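Local coordinates for sulfur carrier protein ThiS adenylyltransferase (Escherichia coli, PDB 1ZUD), which catalyses the ATP-dependent adenylation of the C-terminal glycine of the sulfur carrier protein ThiS, a step in thiamine biosynthesis, at residues Met159-Leu173 with Ala233-Gly245. Residues are numbered along the deposited sequence; the frame is centred on the assembly and turned at random.
Sequences MVLTPPWEQGCYRCL and ALRRASGCPVCGG. With ZN (zinc ion), chain H.
Cys169 and Cys243 each turn SG between the backbone N and the carbonyl carbon (chi1 73° for Cys169), whereas SG of Cys172 stands anti to its carbonyl carbon and that of Cys240 anti to its backbone N; the four sulfurs thereby converge on one zinc ion. Cys240 SG lies 2.2 Å from the zinc and Cys172 SG 2.3 Å. Two CxxC pairs, one from each segment, thus form a Cys4 site. Backbone N-H groups donate to the sulfurs: Ala237 N points almost straight at Cys172 SG across the contact (3.3 Å, 169°), Cys169 N reaches the same sulfur, and Val242 N and Cys243 N both donate to Cys240 SG.

Bent at chi2 (77°), Arg171 lays one face of its guanidinium over Pro241; Pro241 CD is 3.5 Å from Arg171 CZ, while CG of Arg171 rests on Cys240 SG. An alanine here would strip this cover from Pro241 and is likely to leave one flank of the Cys240 sulfur less shielded. On the far side of the site Arg236 CB packs on Gly168 CA, and Arg236 NH1 donates to Glu166 O (2.8 Å), which lies at the edge of the guanidinium, near its plane; a water joins that oxygen to Arg236 N and Arg235 NH1. Further along, Leu234 fits among Met159, Leu161 and Leu173, its CD1 3.7 Å from Met159 SD, and also touches Leu219 of strand 218-223.

Zinc thus ties the loop after strand 228-233, which also meets the ThiS chain, to helix 170-173 and its N-cap residue Cys169, and the N-H donors together with the cation probably stabilise the cysteines as thiolates, consistent with a structural metal site.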
ATOM      1  N   MET C 159      -3.611  -6.452 -10.331  1.00 20.65           N
ATOM      2  CA  MET C 159      -4.730  -6.360 -11.284  1.00 23.78           C
ATOM      3  C   MET C 159      -5.916  -7.072 -10.697  1.00 21.38           C
ATOM      4  O   MET C 159      -5.756  -8.147 -10.066  1.00 19.65           O
ATOM      5  CB  MET C 159      -4.474  -7.112 -12.601  1.00 21.74           C
ATOM      6  CG  MET C 159      -3.142  -7.099 -13.157  1.00 35.81           C
ATOM      7  SD  MET C 159      -3.276  -8.202 -14.603  1.00 43.41           S
ATOM      8  CE  MET C 159      -2.144  -9.404 -14.111  1.00 38.58           C
ATOM      9  N   VAL C 160      -7.107  -6.527 -10.950  1.00 17.71           N
ATOM     10  CA  VAL C 160      -8.380  -7.163 -10.541  1.00 16.32           C
ATOM     11  C   VAL C 160      -9.054  -7.667 -11.848  1.00 24.92           C
ATOM     12  O   VAL C 160      -9.389  -6.851 -12.742  1.00 22.45           O
ATOM     13  CB  VAL C 160      -9.332  -6.185  -9.860  1.00 24.02           C
ATOM     14  CG1 VAL C 160     -10.608  -6.950  -9.485  1.00 22.28           C
ATOM     15  CG2 VAL C 160      -8.659  -5.571  -8.567  1.00 23.26           C
ATOM     16  N   LEU C 161      -9.217  -8.980 -11.988  1.00 21.54           N
ATOM     17  CA  LEU C 161      -9.794  -9.535 -13.230  1.00 24.97           C
ATOM     18  C   LEU C 161     -11.115 -10.172 -12.881  1.00 27.64           C
ATOM     19  O   LEU C 161     -11.213 -11.077 -12.014  1.00 25.36           O
ATOM     20  CB  LEU C 161      -8.863 -10.576 -13.830  1.00 23.28           C
ATOM     21  CG  LEU C 161      -7.414 -10.217 -13.939  1.00 27.50           C
ATOM     22  CD1 LEU C 161      -6.584 -11.497 -14.137  1.00 26.05           C
ATOM     23  CD2 LEU C 161      -7.246  -9.260 -15.062  1.00 26.13           C
ATOM     24  N   THR C 162     -12.170  -9.668 -13.503  1.00 25.70           N
ATOM     25  CA  THR C 162     -13.502 -10.205 -13.185  1.00 28.41           C
ATOM     26  C   THR C 162     -14.271 -10.617 -14.439  1.00 28.66           C
ATOM     27  O   THR C 162     -14.004 -10.093 -15.507  1.00 24.95           O
ATOM     28  CB  THR C 162     -14.389  -9.140 -12.476  1.00 28.63           C
ATOM     29  OG1 THR C 162     -14.583  -8.021 -13.361  1.00 31.39           O
ATOM     30  CG2 THR C 162     -13.693  -8.616 -11.201  1.00 33.23           C
ATOM     31  N   PRO C 163     -15.185 -11.596 -14.317  1.00 27.85           N
ATOM     32  CA  PRO C 163     -16.031 -12.069 -15.446  1.00 27.08           C
ATOM     33  C   PRO C 163     -16.864 -10.805 -15.777  1.00 31.11           C
ATOM     34  O   PRO C 163     -17.177 -10.040 -14.874  1.00 29.35           O
ATOM     35  CB  PRO C 163     -16.961 -13.116 -14.796  1.00 30.79           C
ATOM     36  CG  PRO C 163     -16.235 -13.589 -13.620  1.00 28.09           C
ATOM     37  CD  PRO C 163     -15.391 -12.400 -13.098  1.00 23.60           C
ATOM     38  N   PRO C 164     -17.317 -10.609 -17.033  1.00 34.81           N
ATOM     39  CA  PRO C 164     -17.154 -11.449 -18.215  1.00 31.62           C
ATOM     40  C   PRO C 164     -15.829 -11.264 -18.881  1.00 35.32           C
ATOM     41  O   PRO C 164     -15.719 -11.480 -20.089  1.00 30.06           O
ATOM     42  CB  PRO C 164     -18.339 -11.035 -19.100  1.00 32.17           C
ATOM     43  CG  PRO C 164     -18.340  -9.592 -18.950  1.00 31.97           C
ATOM     44  CD  PRO C 164     -18.105  -9.404 -17.380  1.00 34.92           C
ATOM     45  N   TRP C 165     -14.827 -10.798 -18.114  1.00 26.83           N
ATOM     46  CA  TRP C 165     -13.468 -10.685 -18.665  1.00 28.48           C
ATOM     47  C   TRP C 165     -13.329  -9.729 -19.857  1.00 27.31           C
ATOM     48  O   TRP C 165     -12.560  -9.983 -20.800  1.00 27.84           O
ATOM     49  CB  TRP C 165     -12.953 -12.089 -19.082  1.00 23.63           C
ATOM     50  CG  TRP C 165     -13.281 -13.161 -18.132  1.00 28.71           C
ATOM     51  CD1 TRP C 165     -14.263 -14.099 -18.253  1.00 30.06           C
ATOM     52  CD2 TRP C 165     -12.700 -13.351 -16.824  1.00 26.13           C
ATOM     53  NE1 TRP C 165     -14.335 -14.857 -17.091  1.00 27.80           N
ATOM     54  CE2 TRP C 165     -13.392 -14.418 -16.205  1.00 28.71           C
ATOM     55  CE3 TRP C 165     -11.671 -12.715 -16.121  1.00 29.56           C
ATOM     56  CZ2 TRP C 165     -13.084 -14.877 -14.901  1.00 24.65           C
ATOM     57  CZ3 TRP C 165     -11.359 -13.170 -14.813  1.00 25.70           C
ATOM     58  CH2 TRP C 165     -12.064 -14.235 -14.231  1.00 27.89           C
ATOM     59  N   GLU C 166     -14.027  -8.614 -19.776  1.00 31.96           N
ATOM     60  CA  GLU C 166     -14.014  -7.591 -20.807  1.00 34.61           C
ATOM     61  C   GLU C 166     -12.586  -7.125 -21.177  1.00 35.38           C
ATOM     62  O   GLU C 166     -12.282  -6.794 -22.349  1.00 30.45           O
ATOM     63  CB  GLU C 166     -14.844  -6.397 -20.310  0.50 36.75           C
ATOM     64  CG  GLU C 166     -16.330  -6.706 -20.112  0.50 41.78           C
ATOM     65  CD  GLU C 166     -17.115  -5.554 -19.474  0.50 44.22           C
ATOM     66  OE1 GLU C 166     -16.862  -4.377 -19.824  0.50 45.87           O
ATOM     67  OE2 GLU C 166     -18.000  -5.825 -18.631  0.50 45.52           O
ATOM     68  N   GLN C 167     -11.695  -7.092 -20.184  1.00 26.31           N
ATOM     69  CA  GLN C 167     -10.325  -6.655 -20.442  1.00 29.63           C
ATOM     70  C   GLN C 167      -9.338  -7.784 -20.517  1.00 31.22           C
ATOM     71  O   GLN C 167      -8.120  -7.551 -20.363  1.00 31.31           O
ATOM     72  CB  GLN C 167      -9.824  -5.642 -19.368  1.00 33.13           C
ATOM     73  CG  GLN C 167     -10.215  -4.195 -19.679  1.00 40.07           C
ATOM     74  CD  GLN C 167     -11.708  -3.931 -19.473  1.00 43.50           C
ATOM     75  OE1 GLN C 167     -12.268  -4.219 -18.411  1.00 40.70           O
ATOM     76  NE2 GLN C 167     -12.353  -3.379 -20.490  1.00 51.46           N
ATOM     77  N   GLY C 168      -9.849  -9.007 -20.700  1.00 26.44           N
ATOM     78  CA  GLY C 168      -8.985 -10.156 -20.798  1.00 23.71           C
ATOM     79  C   GLY C 168      -8.653 -10.803 -19.449  1.00 27.00           C
ATOM     80  O   GLY C 168      -9.284 -10.557 -18.432  1.00 25.51           O
ATOM     81  N   CYS C 169      -7.608 -11.595 -19.437  1.00 25.81           N
ATOM     82  CA  CYS C 169      -7.273 -12.326 -18.221  1.00 24.55           C
ATOM     83  C   CYS C 169      -5.753 -12.229 -18.020  1.00 21.69           C
ATOM     84  O   CYS C 169      -5.043 -11.439 -18.732  1.00 23.61           O
ATOM     85  CB  CYS C 169      -7.754 -13.811 -18.397  1.00 18.47           C
ATOM     86  SG  CYS C 169      -6.738 -14.740 -19.542  1.00 23.93           S
ATOM     87  N   TYR C 170      -5.219 -13.013 -17.093  1.00 21.30           N
ATOM     88  CA  TYR C 170      -3.764 -12.886 -16.796  1.00 23.70           C
ATOM     89  C   TYR C 170      -2.935 -13.330 -18.007  1.00 27.48           C
ATOM     90  O   TYR C 170      -1.869 -12.764 -18.323  1.00 22.96           O
ATOM     91  CB  TYR C 170      -3.390 -13.762 -15.592  1.00 26.43           C
ATOM     92  CG  TYR C 170      -1.940 -13.646 -15.118  1.00 27.38           C
ATOM     93  CD1 TYR C 170      -1.558 -12.682 -14.181  1.00 26.00           C
ATOM     94  CD2 TYR C 170      -0.988 -14.565 -15.543  1.00 25.10           C
ATOM     95  CE1 TYR C 170      -0.240 -12.651 -13.658  1.00 22.25           C
ATOM     96  CE2 TYR C 170       0.288 -14.545 -15.047  1.00 31.00           C
ATOM     97  CZ  TYR C 170       0.659 -13.593 -14.102  1.00 23.97           C
ATOM     98  OH  TYR C 170       1.940 -13.648 -13.628  1.00 27.82           O
ATOM     99  N   ARG C 171      -3.455 -14.347 -18.691  1.00 23.64           N
ATOM    100  CA  ARG C 171      -2.802 -14.891 -19.880  1.00 27.19           C
ATOM    101  C   ARG C 171      -2.881 -13.929 -21.081  1.00 26.28           C
ATOM    102  O   ARG C 171      -2.055 -14.033 -21.979  1.00 32.40           O
ATOM    103  CB  ARG C 171      -3.409 -16.271 -20.228  1.00 29.38           C
ATOM    104  CG  ARG C 171      -3.010 -16.860 -21.594  1.00 35.07           C
ATOM    105  CD  ARG C 171      -1.627 -17.438 -21.619  1.00 37.23           C
ATOM    106  NE  ARG C 171      -1.273 -17.940 -22.955  1.00 36.97           N
ATOM    107  CZ  ARG C 171      -1.120 -17.179 -24.043  1.00 35.24           C
ATOM    108  NH1 ARG C 171      -1.290 -15.846 -24.017  1.00 30.03           N
ATOM    109  NH2 ARG C 171      -0.758 -17.750 -25.178  1.00 40.81           N
ATOM    110  N   CYS C 172      -3.809 -12.982 -21.105  1.00 24.40           N
ATOM    111  CA  CYS C 172      -3.819 -12.008 -22.234  1.00 23.28           C
ATOM    112  C   CYS C 172      -2.618 -11.073 -22.125  1.00 24.51           C
ATOM    113  O   CYS C 172      -2.061 -10.602 -23.122  1.00 25.13           O
ATOM    114  CB  CYS C 172      -5.073 -11.113 -22.254  1.00 22.82           C
ATOM    115  SG  CYS C 172      -6.650 -11.964 -22.604  1.00 26.22           S
ATOM    116  N   LEU C 173      -2.223 -10.787 -20.889  1.00 22.59           N
ATOM    117  CA  LEU C 173      -1.103  -9.886 -20.629  1.00 18.13           C
ATOM    118  C   LEU C 173       0.256 -10.583 -20.671  1.00 19.84           C
ATOM    119  O   LEU C 173       1.230 -10.034 -21.176  1.00 25.51           O
ATOM    120  CB  LEU C 173      -1.306  -9.248 -19.230  1.00 23.53           C
ATOM    121  CG  LEU C 173      -0.196  -8.356 -18.678  1.00 22.74           C
ATOM    122  CD1 LEU C 173       0.011  -7.182 -19.653  1.00 20.15           C
ATOM    123  CD2 LEU C 173      -0.610  -7.812 -17.257  1.00 22.73           C
ATOM    124  N   ALA C 233      -4.507   0.440 -18.722  1.00 26.68           N
ATOM    125  CA  ALA C 233      -5.746  -0.268 -19.062  1.00 23.96           C
ATOM    126  C   ALA C 233      -5.350  -1.578 -19.695  1.00 21.43           C
ATOM    127  O   ALA C 233      -4.575  -1.576 -20.672  1.00 26.98           O
ATOM    128  CB  ALA C 233      -6.588   0.596 -20.082  1.00 26.51           C
ATOM    129  N   LEU C 234      -5.875  -2.698 -19.175  1.00 18.86           N
ATOM    130  CA  LEU C 234      -5.577  -4.006 -19.721  1.00 21.96           C
ATOM    131  C   LEU C 234      -6.340  -4.144 -21.077  1.00 27.94           C
ATOM    132  O   LEU C 234      -7.230  -3.340 -21.372  1.00 27.92           O
ATOM    133  CB  LEU C 234      -6.047  -5.110 -18.755  1.00 21.58           C
ATOM    134  CG  LEU C 234      -5.150  -5.206 -17.478  1.00 19.84           C
ATOM    135  CD1 LEU C 234      -5.771  -6.132 -16.454  1.00 20.91           C
ATOM    136  CD2 LEU C 234      -3.776  -5.720 -17.910  1.00 22.01           C
ATOM    137  N   ARG C 235      -5.991  -5.140 -21.876  1.00 24.94           N
ATOM    138  CA  ARG C 235      -6.710  -5.329 -23.164  1.00 27.92           C
ATOM    139  C   ARG C 235      -6.714  -6.811 -23.489  1.00 27.20           C
ATOM    140  O   ARG C 235      -5.670  -7.459 -23.472  1.00 26.33           O
ATOM    141  CB  ARG C 235      -5.983  -4.580 -24.299  1.00 29.92           C
ATOM    142  CG  ARG C 235      -6.569  -4.798 -25.720  1.00 41.80           C
ATOM    143  CD  ARG C 235      -7.706  -3.805 -26.071  1.00 55.90           C
ATOM    144  NE  ARG C 235      -8.336  -4.077 -27.381  1.00 66.80           N
ATOM    145  CZ  ARG C 235      -9.371  -4.906 -27.593  1.00 72.17           C
ATOM    146  NH1 ARG C 235      -9.940  -5.573 -26.590  1.00 68.74           N
ATOM    147  NH2 ARG C 235      -9.847  -5.079 -28.827  1.00 72.05           N
ATOM    148  N   ARG C 236      -7.873  -7.372 -23.788  1.00 28.95           N
ATOM    149  CA  ARG C 236      -7.872  -8.782 -24.092  1.00 32.06           C
ATOM    150  C   ARG C 236      -7.150  -9.090 -25.391  1.00 31.32           C
ATOM    151  O   ARG C 236      -7.008  -8.238 -26.278  1.00 30.29           O
ATOM    152  CB  ARG C 236      -9.300  -9.357 -24.048  1.00 38.91           C
ATOM    153  CG  ARG C 236     -10.260  -8.791 -25.008  1.00 50.12           C
ATOM    154  CD  ARG C 236     -11.576  -9.583 -24.964  1.00 49.75           C
ATOM    155  NE  ARG C 236     -12.424  -9.105 -26.049  1.00 63.14           N
ATOM    156  CZ  ARG C 236     -13.247  -8.058 -25.979  1.00 64.49           C
ATOM    157  NH1 ARG C 236     -13.371  -7.349 -24.851  1.00 56.48           N
ATOM    158  NH2 ARG C 236     -13.936  -7.707 -27.065  1.00 65.69           N
ATOM    159  N   ALA C 237      -6.581 -10.286 -25.437  1.00 30.54           N
ATOM    160  CA  ALA C 237      -5.860 -10.726 -26.620  1.00 31.95           C
ATOM    161  C   ALA C 237      -6.823 -11.639 -27.395  1.00 32.06           C
ATOM    162  O   ALA C 237      -7.354 -12.610 -26.851  1.00 29.59           O
ATOM    163  CB  ALA C 237      -4.605 -11.499 -26.232  1.00 24.08           C
ATOM    164  N   SER C 238      -7.029 -11.317 -28.666  1.00 37.15           N
ATOM    165  CA  SER C 238      -7.915 -12.103 -29.527  1.00 39.70           C
ATOM    166  C   SER C 238      -7.617 -13.574 -29.507  1.00 35.72           C
ATOM    167  O   SER C 238      -8.532 -14.397 -29.485  1.00 40.95           O
ATOM    168  CB  SER C 238      -7.811 -11.637 -30.988  1.00 45.48           C
ATOM    169  OG  SER C 238      -8.644 -10.513 -31.208  1.00 54.83           O
ATOM    170  N   GLY C 239      -6.347 -13.922 -29.581  1.00 32.58           N
ATOM    171  CA  GLY C 239      -6.026 -15.332 -29.584  1.00 34.08           C
ATOM    172  C   GLY C 239      -5.784 -15.917 -28.190  1.00 37.46           C
ATOM    173  O   GLY C 239      -5.189 -16.993 -28.079  1.00 41.51           O
ATOM    174  N   CYS C 240      -6.234 -15.262 -27.118  1.00 34.63           N
ATOM    175  CA  CYS C 240      -5.986 -15.856 -25.780  1.00 29.85           C
ATOM    176  C   CYS C 240      -6.569 -17.269 -25.654  1.00 27.40           C
ATOM    177  O   CYS C 240      -7.755 -17.471 -25.805  1.00 28.62           O
ATOM    178  CB  CYS C 240      -6.583 -14.983 -24.649  1.00 29.84           C
ATOM    179  SG  CYS C 240      -6.173 -15.705 -23.000  1.00 28.11           S
ATOM    180  N   PRO C 241      -5.733 -18.265 -25.346  1.00 30.70           N
ATOM    181  CA  PRO C 241      -6.252 -19.641 -25.214  1.00 32.13           C
ATOM    182  C   PRO C 241      -7.108 -19.905 -23.975  1.00 32.91           C
ATOM    183  O   PRO C 241      -7.716 -20.948 -23.864  1.00 31.91           O
ATOM    184  CB  PRO C 241      -4.998 -20.498 -25.218  1.00 28.90           C
ATOM    185  CG  PRO C 241      -3.953 -19.560 -24.607  1.00 33.35           C
ATOM    186  CD  PRO C 241      -4.264 -18.212 -25.220  1.00 26.49           C
ATOM    187  N   VAL C 242      -7.168 -18.948 -23.056  1.00 25.10           N
ATOM    188  CA  VAL C 242      -7.957 -19.105 -21.842  1.00 24.16           C
ATOM    189  C   VAL C 242      -9.306 -18.411 -21.915  1.00 23.79           C
ATOM    190  O   VAL C 242     -10.336 -19.023 -21.686  1.00 24.61           O
ATOM    191  CB  VAL C 242      -7.186 -18.544 -20.556  1.00 25.98           C
ATOM    192  CG1 VAL C 242      -8.121 -18.557 -19.322  1.00 25.42           C
ATOM    193  CG2 VAL C 242      -5.979 -19.387 -20.267  1.00 23.28           C
ATOM    194  N   CYS C 243      -9.335 -17.126 -22.233  1.00 24.04           N
ATOM    195  CA  CYS C 243     -10.610 -16.420 -22.244  1.00 29.04           C
ATOM    196  C   CYS C 243     -11.027 -16.122 -23.694  1.00 30.84           C
ATOM    197  O   CYS C 243     -12.024 -15.454 -23.919  1.00 31.59           O
ATOM    198  CB  CYS C 243     -10.505 -15.074 -21.473  1.00 20.48           C
ATOM    199  SG  CYS C 243      -9.477 -13.786 -22.308  1.00 30.10           S
ATOM    200  N   GLY C 244     -10.224 -16.610 -24.629  1.00 32.99           N
ATOM    201  CA  GLY C 244     -10.465 -16.389 -26.042  1.00 48.15           C
ATOM    202  C   GLY C 244     -11.820 -16.902 -26.472  1.00 55.57           C
ATOM    203  O   GLY C 244     -12.298 -16.534 -27.546  1.00 57.90           O
ATOM    204  N   GLY C 245     -12.437 -17.750 -25.646  1.00 60.37           N
ATOM    205  CA  GLY C 245     -13.751 -18.289 -25.978  1.00 67.26           C
ATOM    206  C   GLY C 245     -13.758 -19.315 -27.110  1.00 70.71           C
ATOM    207  O   GLY C 245     -14.417 -20.375 -26.957  1.00 72.06           O
TER
HETATM  208 ZN    ZN H 502      -7.130 -14.063 -21.797  1.00 28.07          ZN
HETATM  209  O   HOH W   1     -10.299  -5.544 -23.896  1.00 30.37           O